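Local coordinates for protein trans-4-hydroxy-L-proline dehydratase (Clostridioides difficile 70-100-2010, PDB 6VXC) that uses a glycyl radical to dehydrate trans-4-hydroxy-L-proline to delta(1)-pyrroline-5-carboxylate during anaerobic breakdown of hydroxyproline, at residues Glu508-Phe513 / Asp580-Ile585; Ala512-Leu517 / Phe640-Asn645; Val573-Ile578 / Glu634-Ile639; Lys586-Asp591 / Leu615-Asn620. All coordinates share one frame; numbering follows the deposited sequence.

Contact 1 of 4, residues Glu508-Phe513 / Asp580-Ile585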
# COMPACT_ATOMS: atom_id res chain seq x y z
N GLU A 508 -13.74 -32.74 -11.68
CA GLU A 508 -12.67 -32.84 -12.65
C GLU A 508 -12.24 -31.47 -13.14
O GLU A 508 -11.04 -31.21 -13.28
CB GLU A 508 -13.13 -33.71 -13.82
CG GLU A 508 -12.02 -34.42 -14.48
CD GLU A 508 -12.50 -35.25 -15.65
OE1 GLU A 508 -11.67 -35.44 -16.57
OE2 GLU A 508 -13.67 -35.68 -15.65
N LEU A 509 -13.20 -30.57 -13.41
CA LEU A 509 -12.84 -29.21 -13.81
C LEU A 509 -12.08 -28.49 -12.70
O LEU A 509 -11.08 -27.81 -12.96
CB LEU A 509 -14.09 -28.42 -14.18
CG LEU A 509 -13.87 -26.91 -14.33
CD1 LEU A 509 -12.99 -26.55 -15.53
CD2 LEU A 509 -15.20 -26.19 -14.37
N PHE A 510 -12.54 -28.59 -11.45
CA PHE A 510 -11.89 -27.87 -10.37
C PHE A 510 -10.48 -28.38 -10.11
O PHE A 510 -9.60 -27.61 -9.75
CB PHE A 510 -12.71 -27.94 -9.08
CG PHE A 510 -12.22 -27.00 -7.99
CD1 PHE A 510 -12.19 -25.62 -8.21
CD2 PHE A 510 -11.80 -27.49 -6.76
CE1 PHE A 510 -11.73 -24.74 -7.21
CE2 PHE A 510 -11.36 -26.62 -5.77
CZ PHE A 510 -11.33 -25.24 -5.99
N GLU A 511 -10.25 -29.69 -10.29
CA GLU A 511 -8.90 -30.23 -10.19
C GLU A 511 -7.99 -29.66 -11.27
O GLU A 511 -6.83 -29.32 -11.00
CB GLU A 511 -8.94 -31.75 -10.28
CG GLU A 511 -7.61 -32.41 -10.61
CD GLU A 511 -7.76 -33.90 -10.96
OE1 GLU A 511 -7.93 -34.71 -10.03
OE2 GLU A 511 -7.74 -34.25 -12.17
N ALA A 512 -8.49 -29.54 -12.50
CA ALA A 512 -7.71 -28.91 -13.57
C ALA A 512 -7.37 -27.46 -13.24
O ALA A 512 -6.24 -27.01 -13.46
CB ALA A 512 -8.47 -28.99 -14.90
N PHE A 513 -8.33 -26.72 -12.69
CA PHE A 513 -8.06 -25.35 -12.26
C PHE A 513 -6.96 -25.32 -11.20
O PHE A 513 -6.07 -24.46 -11.26
CB PHE A 513 -9.33 -24.71 -11.70
CG PHE A 513 -9.09 -23.46 -10.89
CD1 PHE A 513 -8.85 -22.25 -11.52
CD2 PHE A 513 -9.08 -23.50 -9.50
CE1 PHE A 513 -8.62 -21.09 -10.78
CE2 PHE A 513 -8.84 -22.36 -8.75
CZ PHE A 513 -8.61 -21.15 -9.38
N ASP A 580 -18.26 -16.70 -9.07
CA ASP A 580 -19.47 -16.72 -9.89
C ASP A 580 -19.26 -17.50 -11.18
O ASP A 580 -20.20 -18.14 -11.67
CB ASP A 580 -19.95 -15.30 -10.17
CG ASP A 580 -20.58 -14.61 -8.94
OD1 ASP A 580 -20.76 -15.26 -7.90
OD2 ASP A 580 -20.90 -13.41 -9.03
N SER A 581 -18.05 -17.48 -11.74
CA SER A 581 -17.79 -18.24 -12.98
C SER A 581 -17.87 -19.74 -12.73
O SER A 581 -18.56 -20.46 -13.46
CB SER A 581 -16.43 -17.86 -13.56
OG SER A 581 -16.46 -16.55 -14.08
N LEU A 582 -17.17 -20.23 -11.71
CA LEU A 582 -17.23 -21.66 -11.41
C LEU A 582 -18.61 -22.07 -10.92
O LEU A 582 -19.08 -23.17 -11.22
CB LEU A 582 -16.16 -22.03 -10.38
CG LEU A 582 -14.72 -22.23 -10.88
CD1 LEU A 582 -13.74 -22.36 -9.70
CD2 LEU A 582 -14.62 -23.45 -11.79
N THR A 583 -19.28 -21.18 -10.17
CA THR A 583 -20.66 -21.45 -9.78
C THR A 583 -21.55 -21.56 -11.01
O THR A 583 -22.39 -22.46 -11.09
CB THR A 583 -21.18 -20.35 -8.84
OG1 THR A 583 -20.42 -20.33 -7.63
CG2 THR A 583 -22.65 -20.61 -8.48
N ALA A 584 -21.37 -20.68 -11.99
CA ALA A 584 -22.18 -20.75 -13.20
C ALA A 584 -21.97 -22.08 -13.93
O ALA A 584 -22.92 -22.66 -14.47
CB ALA A 584 -21.85 -19.58 -14.13
N ILE A 585 -20.74 -22.56 -13.97
CA ILE A 585 -20.45 -23.81 -14.65
C ILE A 585 -21.07 -24.99 -13.90
O ILE A 585 -21.75 -25.84 -14.49
CB ILE A 585 -18.94 -23.99 -14.85
CG1 ILE A 585 -18.40 -22.94 -15.84
CG2 ILE A 585 -18.63 -25.42 -15.28
CD1 ILE A 585 -16.86 -22.94 -15.98
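Leu509 and Leu582 meet methyl to methyl, CD2 against CD2 at 3.8 Å, where two helices of the PFL domain run nearly antiparallel, at 153°. The short axes stay 11.8 Å apart, so large apolar side chains have to span the separation. Leu509 holds CG anti to its backbone N (chi1 168°), and with chi2 at 67° its CD2 branch reaches the other helix. That single methyl also meets Ile585, lying 3.6 Å from Ile585 CG2 and 4.0 Å from Ile585 CD1. The Leu509 side chain slants across Leu582 but stands roughly perpendicular to Ile585. Leu582 splits its own fork between two partners: CD2 serves Leu509, while CD1 goes to the ring of Phe510. This second methyl comes in at the ring edge, close to the ring plane, 3.9 Å from Phe510 CD1 and 4.0 Å from Phe510 CE1, and the two side chains cross at about a right angle. The CB of Phe510 does not itself aim at the partner helix; the end of its side chain brings the ring edge nearer. All four contacting residues are buried, and the contact is entirely apolar, with no hydrogen bond across it. Helix 506-538 and helix 575-591 do not stand alone: helix 630-647 packs against the same pair, adding Ile639 against Leu582 and Ile635 against Thr583, and so does helix 473-481, which places Ile476 on Phe513 and Leu477 on Ser581 and Leu582.

Contact 2 of 4, residues Ala512-Leu517 / Phe640-Asn645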
# COMPACT_ATOMS: atom_id res chain seq x y z
N ALA A 512 -8.49 -29.54 -12.50
CA ALA A 512 -7.71 -28.91 -13.57
C ALA A 512 -7.37 -27.46 -13.24
O ALA A 512 -6.24 -27.01 -13.46
CB ALA A 512 -8.47 -28.99 -14.90
N PHE A 513 -8.33 -26.72 -12.69
CA PHE A 513 -8.06 -25.35 -12.26
C PHE A 513 -6.96 -25.32 -11.20
O PHE A 513 -6.07 -24.46 -11.26
CB PHE A 513 -9.33 -24.71 -11.70
CG PHE A 513 -9.09 -23.46 -10.89
CD1 PHE A 513 -8.85 -22.25 -11.52
CD2 PHE A 513 -9.08 -23.50 -9.50
CE1 PHE A 513 -8.62 -21.09 -10.78
CE2 PHE A 513 -8.84 -22.36 -8.75
CZ PHE A 513 -8.61 -21.15 -9.38
N LYS A 514 -7.03 -26.21 -10.22
CA LYS A 514 -6.02 -26.25 -9.18
C LYS A 514 -4.64 -26.57 -9.74
O LYS A 514 -3.63 -26.03 -9.27
CB LYS A 514 -6.42 -27.25 -8.10
CG LYS A 514 -7.59 -26.76 -7.23
CD LYS A 514 -7.72 -27.55 -5.93
CE LYS A 514 -8.24 -28.97 -6.16
NZ LYS A 514 -8.49 -29.74 -4.90
N LYS A 515 -4.57 -27.40 -10.79
CA LYS A 515 -3.29 -27.66 -11.43
C LYS A 515 -2.77 -26.42 -12.16
O LYS A 515 -1.57 -26.12 -12.09
CB LYS A 515 -3.38 -28.83 -12.40
CG LYS A 515 -3.57 -30.19 -11.77
CD LYS A 515 -3.51 -31.24 -12.87
CE LYS A 515 -4.07 -32.57 -12.43
NZ LYS A 515 -4.04 -33.50 -13.60
N GLN A 516 -3.65 -25.69 -12.85
CA GLN A 516 -3.19 -24.44 -13.46
C GLN A 516 -2.70 -23.47 -12.40
O GLN A 516 -1.66 -22.83 -12.57
CB GLN A 516 -4.29 -23.82 -14.30
CG GLN A 516 -4.71 -24.65 -15.50
CD GLN A 516 -3.75 -24.50 -16.67
OE1 GLN A 516 -2.79 -23.74 -16.61
NE2 GLN A 516 -4.04 -25.23 -17.74
N LEU A 517 -3.42 -23.38 -11.28
CA LEU A 517 -3.02 -22.51 -10.17
C LEU A 517 -1.64 -22.89 -9.64
O LEU A 517 -0.79 -22.02 -9.42
CB LEU A 517 -4.07 -22.60 -9.06
CG LEU A 517 -3.89 -21.77 -7.79
CD1 LEU A 517 -3.74 -20.32 -8.16
CD2 LEU A 517 -5.11 -21.98 -6.90
N PHE A 640 -10.99 -20.11 -2.28
CA PHE A 640 -10.14 -19.46 -1.30
C PHE A 640 -9.18 -20.44 -0.66
O PHE A 640 -8.00 -20.15 -0.51
CB PHE A 640 -10.99 -18.79 -0.22
CG PHE A 640 -10.18 -18.25 0.92
CD1 PHE A 640 -9.56 -17.02 0.82
CD2 PHE A 640 -10.02 -18.98 2.08
CE1 PHE A 640 -8.81 -16.51 1.87
CE2 PHE A 640 -9.27 -18.48 3.14
CZ PHE A 640 -8.66 -17.25 3.02
N ASN A 641 -9.69 -21.61 -0.26
CA ASN A 641 -8.84 -22.62 0.38
C ASN A 641 -7.77 -23.13 -0.57
O ASN A 641 -6.63 -23.36 -0.16
CB ASN A 641 -9.70 -23.78 0.87
CG ASN A 641 -10.58 -23.38 2.04
OD1 ASN A 641 -10.27 -22.43 2.74
ND2 ASN A 641 -11.68 -24.09 2.24
N ALA A 642 -8.11 -23.31 -1.85
CA ALA A 642 -7.10 -23.76 -2.81
C ALA A 642 -5.99 -22.74 -2.93
O ALA A 642 -4.81 -23.11 -2.97
CB ALA A 642 -7.74 -24.02 -4.17
N TYR A 643 -6.35 -21.46 -2.99
CA TYR A 643 -5.36 -20.39 -3.07
C TYR A 643 -4.51 -20.33 -1.81
O TYR A 643 -3.27 -20.31 -1.87
CB TYR A 643 -6.07 -19.05 -3.31
CG TYR A 643 -5.15 -17.88 -3.53
CD1 TYR A 643 -4.28 -17.85 -4.61
CD2 TYR A 643 -5.18 -16.78 -2.68
CE1 TYR A 643 -3.46 -16.76 -4.84
CE2 TYR A 643 -4.35 -15.69 -2.90
CZ TYR A 643 -3.49 -15.69 -3.98
OH TYR A 643 -2.66 -14.62 -4.23
N TYR A 644 -5.16 -20.32 -0.65
CA TYR A 644 -4.45 -20.37 0.62
C TYR A 644 -3.50 -21.56 0.67
O TYR A 644 -2.33 -21.42 1.05
CB TYR A 644 -5.45 -20.44 1.76
CG TYR A 644 -4.88 -20.82 3.10
CD1 TYR A 644 -4.32 -19.85 3.92
CD2 TYR A 644 -4.90 -22.14 3.55
CE1 TYR A 644 -3.78 -20.18 5.14
CE2 TYR A 644 -4.35 -22.48 4.79
CZ TYR A 644 -3.80 -21.48 5.58
OH TYR A 644 -3.25 -21.77 6.79
N ASN A 645 -3.99 -22.74 0.29
CA ASN A 645 -3.19 -23.96 0.39
C ASN A 645 -2.03 -23.97 -0.58
O ASN A 645 -0.95 -24.47 -0.25
CB ASN A 645 -4.07 -25.19 0.14
CG ASN A 645 -4.94 -25.56 1.34
OD1 ASN A 645 -4.57 -25.37 2.48
ND2 ASN A 645 -6.12 -26.10 1.06
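Lys514, Leu517, Ala642 and Tyr643 form a mainly apolar seam between helix 506-538 and helix 630-647, whose N-to-C directions differ by 31° with the short axes 10.7 Å apart. The first kind of contact is aliphatic. Lys514 lays its hydrocarbon stem beside Ala642, with Lys514 CD 3.9 Å and Lys514 CG 4.1 Å from Ala642 CB. A bend in the lysine chain at chi3 (-72°) then takes its outer end away from that methyl. Leu517 adds a longer contact, its CD2 being 4.3 Å from Ala642 CB. The second kind sets side chain against backbone: Leu517, with CG anti to its own N (chi1 -179°), extends CD2 to 4.1 Å from both Ala642 O and Tyr643 N, so one methyl rests on the peptide link between these residues. The small side chain of Ala642 leaves that link approachable. The third kind is aliphatic to aromatic, and loose: Leu517 CD1 comes to the edge of the Tyr643 ring, near its plane, 4.4 Å from Tyr643 CD1. Polar bonds do not cross the seam. Instead, the hydroxyl of Tyr643 bonds to the carbonyl O of Ile570 in strand 565-573, and Gln516 bonds through NE2 to Ile495 O and Thr497 OG1. Tyr643 thus ties the helix pair to a strand, with its side chain about 11 Å from that of Glu456, the probable proton acceptor, consistent with the alpha/beta barrel of glycyl radical enzymes, in which helices surround a central barrel of strands.

Contact 3 of 4, residues Val573-Ile578 / Glu634-Ile639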
# COMPACT_ATOMS: atom_id res chain seq x y z
N VAL A 573 -6.55 -11.60 -6.64
CA VAL A 573 -7.50 -10.67 -7.23
C VAL A 573 -8.62 -11.46 -7.90
O VAL A 573 -8.37 -12.45 -8.60
CB VAL A 573 -6.84 -9.73 -8.25
CG1 VAL A 573 -7.88 -8.80 -8.88
CG2 VAL A 573 -5.76 -8.91 -7.59
N GLY A 574 -9.85 -11.01 -7.68
CA GLY A 574 -10.98 -11.48 -8.45
C GLY A 574 -11.76 -12.64 -7.88
O GLY A 574 -12.39 -13.37 -8.65
N ILE A 575 -11.77 -12.81 -6.56
CA ILE A 575 -12.45 -13.96 -5.98
C ILE A 575 -13.94 -13.97 -6.34
O ILE A 575 -14.53 -15.02 -6.56
CB ILE A 575 -12.17 -14.02 -4.46
CG1 ILE A 575 -12.75 -15.29 -3.81
CG2 ILE A 575 -12.65 -12.73 -3.74
CD1 ILE A 575 -12.12 -16.59 -4.34
N GLY A 576 -14.58 -12.80 -6.41
CA GLY A 576 -15.99 -12.76 -6.80
C GLY A 576 -16.21 -13.22 -8.23
O GLY A 576 -17.10 -14.04 -8.51
N THR A 577 -15.42 -12.69 -9.15
CA THR A 577 -15.55 -13.08 -10.55
C THR A 577 -15.37 -14.59 -10.71
O THR A 577 -16.22 -15.26 -11.30
CB THR A 577 -14.51 -12.32 -11.39
OG1 THR A 577 -14.78 -10.92 -11.34
CG2 THR A 577 -14.53 -12.78 -12.86
N ILE A 578 -14.31 -15.15 -10.11
CA ILE A 578 -14.07 -16.56 -10.37
C ILE A 578 -15.06 -17.44 -9.63
O ILE A 578 -15.47 -18.48 -10.15
CB ILE A 578 -12.62 -16.98 -10.08
CG1 ILE A 578 -12.46 -18.47 -10.46
CG2 ILE A 578 -12.22 -16.70 -8.63
CD1 ILE A 578 -11.11 -18.98 -10.36
N GLU A 634 -20.05 -21.70 -0.89
CA GLU A 634 -19.19 -22.86 -0.68
C GLU A 634 -18.14 -22.97 -1.77
O GLU A 634 -17.04 -23.49 -1.52
CB GLU A 634 -20.02 -24.15 -0.65
CG GLU A 634 -20.81 -24.34 0.61
CD GLU A 634 -21.68 -25.59 0.57
OE1 GLU A 634 -21.68 -26.29 -0.47
OE2 GLU A 634 -22.36 -25.85 1.58
N ILE A 635 -18.47 -22.54 -2.98
CA ILE A 635 -17.49 -22.51 -4.05
C ILE A 635 -16.46 -21.43 -3.78
O ILE A 635 -15.25 -21.64 -3.99
CB ILE A 635 -18.20 -22.32 -5.40
CG1 ILE A 635 -19.07 -23.56 -5.69
CG2 ILE A 635 -17.20 -22.11 -6.53
CD1 ILE A 635 -19.73 -23.53 -7.03
N MET A 636 -16.90 -20.27 -3.29
CA MET A 636 -15.94 -19.26 -2.84
C MET A 636 -14.96 -19.85 -1.84
O MET A 636 -13.76 -19.61 -1.92
CB MET A 636 -16.66 -18.05 -2.25
CG MET A 636 -15.68 -16.99 -1.69
SD MET A 636 -15.03 -17.34 -0.04
CE MET A 636 -16.48 -16.97 0.96
N GLN A 637 -15.47 -20.58 -0.86
CA GLN A 637 -14.59 -21.16 0.15
C GLN A 637 -13.60 -22.15 -0.46
O GLN A 637 -12.43 -22.17 -0.09
CB GLN A 637 -15.42 -21.83 1.24
CG GLN A 637 -16.18 -20.86 2.14
CD GLN A 637 -17.01 -21.59 3.17
OE1 GLN A 637 -17.77 -22.49 2.84
NE2 GLN A 637 -16.84 -21.24 4.43
N GLU A 638 -14.06 -22.97 -1.41
CA GLU A 638 -13.17 -23.93 -2.05
C GLU A 638 -12.07 -23.22 -2.82
O GLU A 638 -10.90 -23.60 -2.73
CB GLU A 638 -13.96 -24.85 -2.98
CG GLU A 638 -14.86 -25.81 -2.24
CD GLU A 638 -15.63 -26.75 -3.17
OE1 GLU A 638 -15.35 -26.76 -4.40
OE2 GLU A 638 -16.53 -27.47 -2.66
N ILE A 639 -12.43 -22.18 -3.56
CA ILE A 639 -11.44 -21.41 -4.30
C ILE A 639 -10.46 -20.76 -3.32
O ILE A 639 -9.24 -20.83 -3.50
CB ILE A 639 -12.12 -20.37 -5.21
CG1 ILE A 639 -13.02 -21.04 -6.26
CG2 ILE A 639 -11.07 -19.51 -5.89
CD1 ILE A 639 -13.99 -20.05 -6.97
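Ile575 and Met636 lie 7.1 Å apart, CA to CA, where the first turn of helix 575-591 approaches the middle of helix 630-647. A glycine N-cap marks the point where strand 565-573 leads into helix 575-591: Gly574 has phi 93° and psi 27°, a positive phi that glycine tolerates readily because it has no side chain. Gly574 O accepts the N-H of Ile578 to start the helix. Ile575 carries CG1 anti to its backbone N (chi1 -174°), directing that branch to the other helix. Its CG1 is 4.0 Å from Met636 CG, the two side chains meeting at a slant. Beyond it, Ile575 CD1 presses on Ile639 CG2 at 3.5 Å, tighter than ordinary van der Waals contact, as these isoleucines run alongside each other, pointing opposite ways. Ile578 adds its CG2, 4.1 Å from Ile639 CG2, so Ile639 meets two isoleucines about one helical turn apart. Phe510 from helix 506-538 also packs on Ile639, and Leu477 from helix 473-481 on Ile578. The outer methyl of Ile639, CD1, ends against a carbonyl, 3.8 Å from Ile578 O.

Contact 4 of 4, residues Lys586-Asp591 / Leu615-Asn620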
# COMPACT_ATOMS: atom_id res chain seq x y z
N LYS A 586 -20.86 -25.05 -12.59
CA LYS A 586 -21.42 -26.15 -11.81
C LYS A 586 -22.94 -26.20 -11.94
O LYS A 586 -23.52 -27.26 -12.18
CB LYS A 586 -21.02 -26.01 -10.35
CG LYS A 586 -21.54 -27.11 -9.46
CD LYS A 586 -21.11 -26.82 -8.03
CE LYS A 586 -21.33 -27.99 -7.14
NZ LYS A 586 -20.80 -27.66 -5.78
N TYR A 587 -23.59 -25.04 -11.80
CA TYR A 587 -25.05 -24.99 -11.79
C TYR A 587 -25.62 -25.33 -13.16
O TYR A 587 -26.52 -26.17 -13.27
CB TYR A 587 -25.51 -23.60 -11.34
CG TYR A 587 -27.00 -23.43 -11.14
CD1 TYR A 587 -27.60 -23.81 -9.95
CD2 TYR A 587 -27.80 -22.85 -12.11
CE1 TYR A 587 -28.96 -23.65 -9.74
CE2 TYR A 587 -29.19 -22.68 -11.91
CZ TYR A 587 -29.75 -23.08 -10.71
OH TYR A 587 -31.10 -22.94 -10.48
N ASN A 588 -25.09 -24.71 -14.22
CA ASN A 588 -25.69 -24.82 -15.54
C ASN A 588 -25.18 -26.03 -16.33
O ASN A 588 -25.98 -26.68 -17.01
CB ASN A 588 -25.44 -23.54 -16.34
CG ASN A 588 -26.22 -22.36 -15.79
OD1 ASN A 588 -27.44 -22.28 -15.97
ND2 ASN A 588 -25.52 -21.45 -15.11
N VAL A 589 -23.90 -26.36 -16.24
CA VAL A 589 -23.35 -27.46 -17.04
C VAL A 589 -23.54 -28.80 -16.34
O VAL A 589 -24.01 -29.76 -16.95
CB VAL A 589 -21.86 -27.22 -17.36
CG1 VAL A 589 -21.30 -28.42 -18.11
CG2 VAL A 589 -21.67 -25.94 -18.15
N PHE A 590 -23.21 -28.90 -15.06
CA PHE A 590 -23.17 -30.21 -14.40
C PHE A 590 -24.39 -30.53 -13.56
O PHE A 590 -24.78 -31.70 -13.50
CB PHE A 590 -21.90 -30.32 -13.55
CG PHE A 590 -20.64 -30.35 -14.36
CD1 PHE A 590 -20.25 -31.51 -15.02
CD2 PHE A 590 -19.87 -29.21 -14.50
CE1 PHE A 590 -19.10 -31.53 -15.78
CE2 PHE A 590 -18.71 -29.22 -15.25
CZ PHE A 590 -18.32 -30.38 -15.91
N ASP A 591 -25.02 -29.55 -12.90
CA ASP A 591 -26.16 -29.84 -12.03
C ASP A 591 -27.47 -29.80 -12.81
O ASP A 591 -28.12 -30.83 -12.99
CB ASP A 591 -26.21 -28.90 -10.82
CG ASP A 591 -25.26 -29.31 -9.69
OD1 ASP A 591 -24.59 -30.38 -9.80
OD2 ASP A 591 -25.20 -28.59 -8.66
N LEU A 615 -26.21 -16.04 -21.90
CA LEU A 615 -25.87 -14.88 -21.10
C LEU A 615 -26.94 -14.58 -20.05
O LEU A 615 -26.63 -14.29 -18.90
CB LEU A 615 -25.64 -13.67 -22.00
CG LEU A 615 -25.32 -12.36 -21.28
CD1 LEU A 615 -24.11 -12.56 -20.39
CD2 LEU A 615 -25.08 -11.25 -22.29
N ASN A 616 -28.22 -14.70 -20.43
CA ASN A 616 -29.29 -14.44 -19.48
C ASN A 616 -29.25 -15.47 -18.34
O ASN A 616 -29.49 -15.13 -17.18
CB ASN A 616 -30.64 -14.50 -20.19
CG ASN A 616 -31.79 -14.05 -19.30
OD1 ASN A 616 -31.61 -13.33 -18.33
ND2 ASN A 616 -32.98 -14.57 -19.59
N LEU A 617 -28.98 -16.73 -18.67
CA LEU A 617 -28.96 -17.78 -17.65
C LEU A 617 -27.85 -17.53 -16.63
O LEU A 617 -28.10 -17.55 -15.42
CB LEU A 617 -28.79 -19.16 -18.30
CG LEU A 617 -29.96 -19.75 -19.09
CD1 LEU A 617 -29.57 -21.08 -19.73
CD2 LEU A 617 -31.20 -19.92 -18.21
N VAL A 618 -26.62 -17.30 -17.10
CA VAL A 618 -25.50 -17.20 -16.17
C VAL A 618 -25.55 -15.89 -15.42
O VAL A 618 -25.07 -15.80 -14.29
CB VAL A 618 -24.14 -17.36 -16.88
CG1 VAL A 618 -24.05 -18.70 -17.57
CG2 VAL A 618 -23.92 -16.23 -17.87
N SER A 619 -26.13 -14.85 -16.02
CA SER A 619 -26.17 -13.56 -15.35
C SER A 619 -27.34 -13.46 -14.38
O SER A 619 -27.20 -12.89 -13.29
CB SER A 619 -26.29 -12.43 -16.38
OG SER A 619 -25.26 -12.48 -17.35
N ASN A 620 -28.50 -14.00 -14.76
CA ASN A 620 -29.75 -13.70 -14.07
C ASN A 620 -30.47 -14.91 -13.49
O ASN A 620 -31.41 -14.72 -12.72
CB ASN A 620 -30.70 -12.96 -15.03
CG ASN A 620 -30.07 -11.71 -15.61
OD1 ASN A 620 -29.51 -10.91 -14.88
ND2 ASN A 620 -30.14 -11.57 -16.93
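Asn588 alone in 586-591 touches the second segment, meeting Leu617 and Val618, but the turn that carries it starts at Lys586. Lys586 makes cation-pi contacts with Tyr506 and Tyr631, and its carbonyl O accepts Asp591 N at 2.8 Å and, weakly, Phe590 N at 3.3 Å; the i+5 to i bond from Asp591 N to Lys586 O marks a wider pi-type turn at this end of the helix. Tyr587 packs on Pro623. Next comes Asn588, whose amide meets carbon on both branches: OD1 lies 4.1 Å from Leu617 CB, and ND2 lies 4.0 Å from Val618 CG1, with the Asn588 and Val618 side chains at about a right angle. With CG beside the backbone N (chi1 -69°), ND2 can turn back one helical turn to bond Ala584 O; it also bonds to Thr622 OG1. Val589 puts CG1 over one face of the Phe590 ring, offset toward the rim, and Asp591 OD2 bonds to Tyr631 OH. The end of the partner helix has side-chain bonds of its own: Ser619 OG and Ser619 N reach Leu615 O from opposite faces of its plane, and Asn620 ND2 donates almost straight (172°) to Asn616 OD1 at 2.7 Å. The contact thus joins the end of helix 575-591 to the end of helix 612-620, with the loop residues Thr622 and Pro623 beside them and helix 630-647 reached through Tyr631.

How the contacts relate
Helix 506-538 opens both contact 1 and contact 2. Contact 1 closes first, when the chain returns as helix 575-591, and contact 2 closes later, at helix 630-647, with 122 residues between its segments. Contact 3 starts inside the loop of contact 1 and ends beyond it, so these two cross; it is also nested within contact 2. Contact 4 follows contact 1 in series and lies nested within contacts 2 and 3, closing a short loop onto helix 612-620. Contacts 1, 2 and 3 therefore join three helices pairwise, with Phe513 touching Ile578 and Phe510 touching Ala642 between them, while contact 4 extends the cluster along helix 575-591, about 22 Å from contact 2, centre to centre.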